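Local coordinates for uncharacterized protein (PDB 2CYJ) that is of unknown function but belongs to the DUF498 (Mth938-like) family, with a small alpha/beta fold built around a mixed five-stranded sheet, at residues H46-D49 against P50-E54; E103-K107 against K108-A112; I90-P93 against T94-L98. One frame throughout, in Å; residues are numbered along the deposited sequence.

Contact 1: residues H46-D49 against P50-E54; sequences HKLD and PEELE
The N-cap of helix 50-54 is built by Asp-49, whose carboxylate turns onto the backbone N of Glu-52 where the short strand 47-48 runs into the helix. Asp-49 CG stands between its own backbone N and carbonyl carbon (chi1 71°), a rotamer that brings OD1 over the first turn. From there OD1 accepts from Glu-52 N at 3.0 Å, approached nearly in line with its C-O bond. The Asp-49 carbonyl makes the first regular helical bond, Leu-53 N to Asp-49 O at 3.1 Å and almost straight (173°); a weak, bent bond from Glu-52 N reaches the same O. Pro-50, in the first helical position, has no N-H to satisfy. Glu-51 bends at chi2 and folds its carboxylate back, leaving OE1 only 3.1 Å from Asp-49 OD1, with the two carboxylate planes 65° apart. Such crowding of like charges probably raises the proton affinity of one of them. Glu-52 instead stretches out, and its side chain crosses that of Leu-48 at about a right angle, bringing the carboxylate against CG. That buried carboxylate is satisfied by a salt bridge to Arg-33 and by the hydroxyls of Tyr-56 and Ser-38. Ser-38, on helix 36-42, also bonds Asp-49 N, linking the cap residue to the acid three places on. On the buried side of the turn, Leu-48 CD2 rests 3.9 Å from Leu-53 CB, while Leu-48 CG lies 3.6 Å from Glu-52 OE2.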
loop_
_atom_site.group_PDB
_atom_site.type_symbol
_atom_site.label_atom_id
_atom_site.label_comp_id
_atom_site.label_asym_id
_atom_site.label_seq_id
_atom_site.Cartn_x
_atom_site.Cartn_y
_atom_site.Cartn_z
ATOM N N HIS A 46 6.880 -10.301 2.567
ATOM C CA HIS A 46 6.408 -10.717 1.242
ATOM C C HIS A 46 4.966 -11.190 1.341
ATOM O O HIS A 46 4.276 -11.381 0.334
ATOM C CB HIS A 46 7.253 -11.881 0.734
ATOM C CG HIS A 46 7.983 -11.593 -0.538
ATOM N ND1 HIS A 46 8.395 -12.591 -1.394
ATOM C CD2 HIS A 46 8.412 -10.429 -1.082
ATOM C CE1 HIS A 46 9.046 -12.054 -2.410
ATOM N NE2 HIS A 46 9.071 -10.744 -2.245
ATOM N N LYS A 47 4.546 -11.421 2.578
ATOM C CA LYS A 47 3.199 -11.859 2.894
ATOM C C LYS A 47 2.714 -10.868 3.940
ATOM O O LYS A 47 3.000 -11.019 5.128
ATOM C CB LYS A 47 3.225 -13.269 3.489
ATOM C CG LYS A 47 3.801 -14.328 2.565
ATOM C CD LYS A 47 2.899 -14.567 1.369
ATOM C CE LYS A 47 3.497 -15.614 0.439
ATOM N NZ LYS A 47 2.628 -15.864 -0.744
ATOM N N LEU A 48 1.990 -9.849 3.491
ATOM C CA LEU A 48 1.494 -8.820 4.396
ATOM C C LEU A 48 0.451 -9.453 5.310
ATOM O O LEU A 48 -0.605 -9.888 4.851
ATOM C CB LEU A 48 0.907 -7.658 3.590
ATOM C CG LEU A 48 0.869 -6.330 4.354
ATOM C CD1 LEU A 48 0.882 -5.166 3.368
ATOM C CD2 LEU A 48 -0.345 -6.289 5.270
ATOM N N ASP A 49 0.741 -9.513 6.605
ATOM C CA ASP A 49 -0.206 -10.173 7.486
ATOM C C ASP A 49 -1.201 -9.261 8.190
ATOM O O ASP A 49 -1.066 -8.037 8.179
ATOM C CB ASP A 49 0.517 -11.105 8.479
ATOM C CG ASP A 49 1.301 -10.372 9.536
ATOM O OD1 ASP A 49 0.980 -9.208 9.847
ATOM O OD2 ASP A 49 2.236 -10.992 10.089
ATOM N N PRO A 50 -2.238 -9.854 8.795
ATOM C CA PRO A 50 -3.230 -9.019 9.470
ATOM C C PRO A 50 -2.738 -8.157 10.614
ATOM O O PRO A 50 -3.273 -7.077 10.837
ATOM C CB PRO A 50 -4.310 -10.026 9.877
ATOM C CG PRO A 50 -3.554 -11.291 10.049
ATOM C CD PRO A 50 -2.596 -11.279 8.883
ATOM N N GLU A 51 -1.728 -8.620 11.341
ATOM C CA GLU A 51 -1.187 -7.829 12.436
ATOM C C GLU A 51 -0.644 -6.511 11.898
ATOM O O GLU A 51 -0.736 -5.474 12.560
ATOM C CB GLU A 51 -0.071 -8.590 13.157
ATOM C CG GLU A 51 -0.554 -9.796 13.964
ATOM C CD GLU A 51 -0.743 -11.066 13.135
ATOM O OE1 GLU A 51 -0.550 -11.041 11.900
ATOM O OE2 GLU A 51 -1.086 -12.107 13.735
ATOM N N GLU A 52 -0.067 -6.548 10.699
ATOM C CA GLU A 52 0.454 -5.326 10.117
ATOM C C GLU A 52 -0.688 -4.475 9.559
ATOM O O GLU A 52 -0.770 -3.280 9.838
ATOM C CB GLU A 52 1.466 -5.611 8.992
ATOM C CG GLU A 52 2.031 -4.301 8.407
ATOM C CD GLU A 52 2.890 -4.458 7.164
ATOM O OE1 GLU A 52 3.102 -3.431 6.479
ATOM O OE2 GLU A 52 3.357 -5.576 6.869
ATOM N N LEU A 53 -1.573 -5.085 8.771
ATOM C CA LEU A 53 -2.670 -4.331 8.173
ATOM C C LEU A 53 -3.544 -3.593 9.186
ATOM O O LEU A 53 -3.989 -2.475 8.939
ATOM C CB LEU A 53 -3.538 -5.254 7.310
ATOM C CG LEU A 53 -4.727 -4.625 6.577
ATOM C CD1 LEU A 53 -4.266 -3.439 5.722
ATOM C CD2 LEU A 53 -5.387 -5.684 5.714
ATOM N N GLU A 54 -3.787 -4.209 10.333
ATOM C CA GLU A 54 -4.619 -3.589 11.349
ATOM C C GLU A 54 -4.066 -2.243 11.803
ATOM O O GLU A 54 -4.834 -1.358 12.184
ATOM C CB GLU A 54 -4.770 -4.546 12.542
ATOM C CG GLU A 54 -5.749 -4.096 13.632
ATOM C CD GLU A 54 -5.126 -3.178 14.674
ATOM O OE1 GLU A 54 -3.881 -3.109 14.761
ATOM O OE2 GLU A 54 -5.892 -2.537 15.427
#

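Contact 2: residues E103-K107 against K108-A112; sequences ELWGK and KRILA
Leu-104 and Ile-110 make the close-packed side of the turn that carries the chain from the end of helix 94-104 into strand 110-115. Ile-110 CD1 reaches Leu-104 CB at 3.7 Å, its CG1 lying beside the backbone N (chi1 -49°) and the branch running on extended toward the helix end. Nearer the backbone of the same isoleucine, the six-membered part of the Trp-105 ring approaches more loosely, CZ3 standing 4.3 Å from Ile-110 CB. Leu-101 of the helix and Val-63 and Leu-65 of the neighbouring strand complete the surroundings of Ile-110.

The other side is wet. No direct hydrogen bond spans the turn; two waters do the work. One donates to Leu-104 O at 2.7 Å and accepts from Lys-108 N at 2.8 Å. A second accepts from Gly-106 N and donates to Lys-108 O at 2.7 Å. The oxygen of this second water is poised over the centre of the Trp-105 ring. Gly-106 takes a positive phi of 110°, at which a side chain would press on the carbonyl of Trp-105. Lys-107 extends away from the turn, whereas Lys-108 forms a salt bridge with Glu-88 and Arg-109 with Asp-60 and Asp-62.

With Leu-104 O, Lys-108 N, Gly-106 N and Lys-108 O joined through water, the polar links across the turn are solvent-mediated, and the direct side-chain contact is apolar.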
loop_
_atom_site.group_PDB
_atom_site.type_symbol
_atom_site.label_atom_id
_atom_site.label_comp_id
_atom_site.label_asym_id
_atom_site.label_seq_id
_atom_site.Cartn_x
_atom_site.Cartn_y
_atom_site.Cartn_z
ATOM N N GLU A 103 -5.447 7.757 -10.932
ATOM C CA GLU A 103 -6.695 7.779 -11.683
ATOM C C GLU A 103 -7.933 7.836 -10.776
ATOM O O GLU A 103 -8.879 8.569 -11.051
ATOM C CB GLU A 103 -6.756 6.542 -12.582
ATOM C CG GLU A 103 -7.954 6.485 -13.503
ATOM C CD GLU A 103 -8.063 5.159 -14.220
ATOM O OE1 GLU A 103 -7.025 4.615 -14.655
ATOM O OE2 GLU A 103 -9.193 4.658 -14.357
ATOM N N LEU A 104 -7.911 7.074 -9.686
ATOM C CA LEU A 104 -9.049 7.009 -8.769
ATOM C C LEU A 104 -9.089 8.069 -7.672
ATOM O O LEU A 104 -10.137 8.311 -7.071
ATOM C CB LEU A 104 -9.090 5.628 -8.110
ATOM C CG LEU A 104 -9.118 4.397 -9.022
ATOM C CD1 LEU A 104 -9.024 3.133 -8.167
ATOM C CD2 LEU A 104 -10.395 4.385 -9.845
ATOM N N TRP A 105 -7.960 8.707 -7.408
ATOM C CA TRP A 105 -7.916 9.679 -6.334
ATOM C C TRP A 105 -8.919 10.814 -6.471
ATOM O O TRP A 105 -9.110 11.375 -7.551
ATOM C CB TRP A 105 -6.502 10.248 -6.200
ATOM C CG TRP A 105 -6.260 10.903 -4.874
ATOM C CD1 TRP A 105 -6.400 12.232 -4.571
ATOM C CD2 TRP A 105 -5.866 10.253 -3.659
ATOM N NE1 TRP A 105 -6.117 12.447 -3.240
ATOM C CE2 TRP A 105 -5.792 11.249 -2.656
ATOM C CE3 TRP A 105 -5.577 8.921 -3.316
ATOM C CZ2 TRP A 105 -5.426 10.958 -1.333
ATOM C CZ3 TRP A 105 -5.215 8.633 -2.008
ATOM C CH2 TRP A 105 -5.148 9.648 -1.028
ATOM N N GLY A 106 -9.567 11.141 -5.363
ATOM C CA GLY A 106 -10.508 12.242 -5.384
ATOM C C GLY A 106 -11.965 11.882 -5.266
ATOM O O GLY A 106 -12.791 12.741 -4.958
ATOM N N LYS A 107 -12.300 10.628 -5.525
ATOM C CA LYS A 107 -13.683 10.224 -5.397
ATOM C C LYS A 107 -13.828 9.297 -4.210
ATOM O O LYS A 107 -14.229 9.733 -3.125
ATOM C CB LYS A 107 -14.168 9.597 -6.703
ATOM C CG LYS A 107 -14.542 10.686 -7.715
ATOM C CD LYS A 107 -15.029 10.151 -9.053
ATOM C CE LYS A 107 -15.585 11.296 -9.897
ATOM N NZ LYS A 107 -15.897 10.887 -11.296
ATOM N N LYS A 108 -13.477 8.031 -4.387
ATOM C CA LYS A 108 -13.574 7.098 -3.279
ATOM C C LYS A 108 -12.431 7.358 -2.305
ATOM O O LYS A 108 -11.403 7.946 -2.665
ATOM C CB LYS A 108 -13.500 5.655 -3.783
ATOM C CG LYS A 108 -14.726 5.204 -4.573
ATOM C CD LYS A 108 -14.448 3.921 -5.343
ATOM C CE LYS A 108 -15.676 3.476 -6.130
ATOM N NZ LYS A 108 -15.394 2.254 -6.934
ATOM N N ARG A 109 -12.625 6.925 -1.064
ATOM C CA ARG A 109 -11.612 7.080 -0.036
ATOM C C ARG A 109 -10.693 5.876 -0.172
ATOM O O ARG A 109 -11.108 4.730 -0.003
ATOM C CB ARG A 109 -12.271 7.124 1.333
ATOM C CG ARG A 109 -13.189 8.323 1.484
ATOM C CD ARG A 109 -14.039 8.212 2.719
ATOM N NE ARG A 109 -14.929 7.061 2.625
ATOM C CZ ARG A 109 -15.775 6.689 3.579
ATOM N NH1 ARG A 109 -15.848 7.381 4.708
ATOM N NH2 ARG A 109 -16.550 5.628 3.398
ATOM N N ILE A 110 -9.436 6.149 -0.491
ATOM C CA ILE A 110 -8.479 5.090 -0.719
ATOM C C ILE A 110 -7.318 5.011 0.258
ATOM O O ILE A 110 -6.647 6.015 0.526
ATOM C CB ILE A 110 -7.886 5.230 -2.135
ATOM C CG1 ILE A 110 -9.013 5.411 -3.158
ATOM C CG2 ILE A 110 -7.073 4.008 -2.478
ATOM C CD1 ILE A 110 -8.532 5.896 -4.511
ATOM N N LEU A 111 -7.107 3.806 0.786
ATOM C CA LEU A 111 -5.981 3.502 1.668
ATOM C C LEU A 111 -5.018 2.717 0.764
ATOM O O LEU A 111 -5.396 1.690 0.193
ATOM C CB LEU A 111 -6.418 2.617 2.837
ATOM C CG LEU A 111 -5.273 2.067 3.703
ATOM C CD1 LEU A 111 -4.472 3.200 4.362
ATOM C CD2 LEU A 111 -5.873 1.143 4.763
ATOM N N ALA A 112 -3.785 3.191 0.613
ATOM C CA ALA A 112 -2.836 2.499 -0.256
ATOM C C ALA A 112 -1.586 2.051 0.479
ATOM O O ALA A 112 -1.038 2.800 1.276
ATOM C CB ALA A 112 -2.431 3.412 -1.427
HETATM O O HOH W 1 -12.344 6.759 -6.656
HETATM O O HOH W 2 -9.618 9.944 -2.723
#

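Contact 3: residues I90-P93 against T94-L98; sequences IEKP and TKEAL. With SO4 (sulfate ion), chain C.
Pro-93 O accepts from Ala-97 N at 2.8 Å, a nearly straight bond (163°) that the amide makes almost end-on to the carbonyl. It is the first i to i+4 bond of helix 94-104, and Pro-93, at the N-cap position, supplies it through its backbone. Ala-97 CB fits into the same corner, 3.4 Å from Pro-93 O and slightly farther from Lys-92 O, so strand end and helix start lie close together. Strand 88-92 is the edge of the five-stranded sheet, and its exit into the helix begins a beta-alpha-beta crossover: the helix leads on to strand 110-115, which runs parallel to strand 88-92 with strand 63-68 between them. Thr-94 OG1 secures the turn to the end of strand 110-115, bonding His-115 O, and to the residue after strand 63-68, bonding Gly-69 N. On the outer side, Lys-92 and Glu-96 pass each other obliquely. Lys-92 bends at chi2 (-64°), which carries its CD to 3.7 Å from Glu-96 OE1 while its ammonium group turns off toward a sulfate, probably from the crystallisation liquor. NZ makes two weak bonds there, to O1 at 2.9 Å and O4 at 3.0 Å. Glu-96, with CG anti to its backbone N (chi1 172°) and the rest extended, runs alongside the Pro-93 ring and brings OE2 within 2.6 Å of sulfate O3. Lys-92 NZ and Glu-96 OE2 remain 4.9 Å apart, so the sulfate sits against both side chains without a direct salt bridge between them. With an alanine in place of Lys-92, the sulfate would probably lose the two weak bonds from the ammonium group, and the Glu-96 carboxylate, no longer flanked by the lysine chain, would be freer to turn.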
loop_
_atom_site.group_PDB
_atom_site.type_symbol
_atom_site.label_atom_id
_atom_site.label_comp_id
_atom_site.label_asym_id
_atom_site.label_seq_id
_atom_site.Cartn_x
_atom_site.Cartn_y
_atom_site.Cartn_z
ATOM N N ILE A 90 -7.805 -3.976 -4.202
ATOM C CA ILE A 90 -7.054 -4.038 -5.441
ATOM C C ILE A 90 -5.583 -4.334 -5.159
ATOM O O ILE A 90 -4.953 -3.663 -4.338
ATOM C CB ILE A 90 -7.125 -2.685 -6.159
ATOM C CG1 ILE A 90 -8.582 -2.234 -6.291
ATOM C CG2 ILE A 90 -6.470 -2.788 -7.546
ATOM C CD1 ILE A 90 -8.723 -0.818 -6.823
ATOM N N GLU A 91 -5.039 -5.337 -5.838
ATOM C CA GLU A 91 -3.634 -5.693 -5.677
ATOM C C GLU A 91 -3.009 -5.755 -7.061
ATOM O O GLU A 91 -3.361 -6.625 -7.860
ATOM C CB GLU A 91 -3.498 -7.051 -4.990
ATOM C CG GLU A 91 -4.012 -7.094 -3.568
ATOM C CD GLU A 91 -3.638 -8.387 -2.873
ATOM O OE1 GLU A 91 -4.545 -9.191 -2.568
ATOM O OE2 GLU A 91 -2.431 -8.607 -2.637
ATOM N N LYS A 92 -2.089 -4.835 -7.339
ATOM C CA LYS A 92 -1.410 -4.778 -8.635
ATOM C C LYS A 92 0.052 -4.399 -8.479
ATOM O O LYS A 92 0.420 -3.754 -7.497
ATOM C CB LYS A 92 -2.045 -3.716 -9.539
ATOM C CG LYS A 92 -3.507 -3.952 -9.881
ATOM C CD LYS A 92 -3.677 -5.206 -10.693
ATOM C CE LYS A 92 -5.147 -5.563 -10.801
ATOM N NZ LYS A 92 -5.348 -6.729 -11.696
ATOM N N PRO A 93 0.907 -4.798 -9.442
ATOM C CA PRO A 93 2.327 -4.443 -9.362
ATOM C C PRO A 93 2.377 -2.923 -9.171
ATOM O O PRO A 93 1.526 -2.178 -9.671
ATOM C CB PRO A 93 2.878 -4.923 -10.697
ATOM C CG PRO A 93 2.039 -6.175 -10.945
ATOM C CD PRO A 93 0.649 -5.690 -10.588
ATOM N N THR A 94 3.401 -2.471 -8.464
ATOM C CA THR A 94 3.488 -1.086 -8.078
ATOM C C THR A 94 3.343 0.039 -9.070
ATOM O O THR A 94 2.641 1.006 -8.771
ATOM C CB THR A 94 4.730 -0.903 -7.213
ATOM O OG1 THR A 94 4.532 -1.664 -6.019
ATOM C CG2 THR A 94 4.950 0.564 -6.831
ATOM N N LYS A 95 3.955 -0.046 -10.246
ATOM C CA LYS A 95 3.795 1.086 -11.145
ATOM C C LYS A 95 2.356 1.193 -11.636
ATOM O O LYS A 95 1.799 2.292 -11.689
ATOM C CB LYS A 95 4.781 1.032 -12.311
ATOM C CG LYS A 95 4.793 2.357 -13.083
ATOM C CD LYS A 95 5.987 2.514 -14.001
ATOM C CE LYS A 95 7.280 2.703 -13.235
ATOM N NZ LYS A 95 8.324 3.254 -14.159
ATOM N N GLU A 96 1.743 0.061 -11.972
ATOM C CA GLU A 96 0.351 0.083 -12.409
ATOM C C GLU A 96 -0.520 0.533 -11.236
ATOM O O GLU A 96 -1.433 1.343 -11.399
ATOM C CB GLU A 96 -0.100 -1.306 -12.868
ATOM C CG GLU A 96 -1.606 -1.360 -13.139
ATOM C CD GLU A 96 -2.135 -2.742 -13.469
ATOM O OE1 GLU A 96 -1.422 -3.743 -13.262
ATOM O OE2 GLU A 96 -3.292 -2.824 -13.921
ATOM N N ALA A 97 -0.236 0.017 -10.044
ATOM C CA ALA A 97 -1.027 0.382 -8.875
ATOM C C ALA A 97 -1.011 1.887 -8.608
ATOM O O ALA A 97 -2.047 2.467 -8.299
ATOM C CB ALA A 97 -0.543 -0.387 -7.639
ATOM N N LEU A 98 0.156 2.521 -8.719
ATOM C CA LEU A 98 0.235 3.958 -8.478
ATOM C C LEU A 98 -0.424 4.753 -9.596
ATOM O O LEU A 98 -0.956 5.838 -9.361
ATOM C CB LEU A 98 1.693 4.396 -8.276
ATOM C CG LEU A 98 2.245 3.996 -6.898
ATOM C CD1 LEU A 98 3.741 4.210 -6.859
ATOM C CD2 LEU A 98 1.569 4.821 -5.809
HETATM S S SO4 C . -5.811 -5.152 -14.510
HETATM O O1 SO4 C . -6.311 -4.514 -13.280
HETATM O O2 SO4 C . -6.364 -4.434 -15.674
HETATM O O3 SO4 C . -4.339 -5.099 -14.514
HETATM O O4 SO4 C . -6.233 -6.564 -14.552
#

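From the N terminus, contact 1 comes first, where strand 47-48 turns into helix 50-54 on one flank of the molecule. Contact 3 follows, turning edge strand 88-92 into helix 94-104, and contact 2 then takes the other end of that helix into strand 110-115. Each closes a tight turn on itself; the three run in series, and none nests or crosses. Contacts 3 and 2 bracket one helix and bind it to the five-stranded sheet, touching where Leu-104 CD1 meets Ile-90 CD1 at 4.2 Å. Contact 1, whose centre is about 21 Å from that of contact 2, lies across the chain's centre from it.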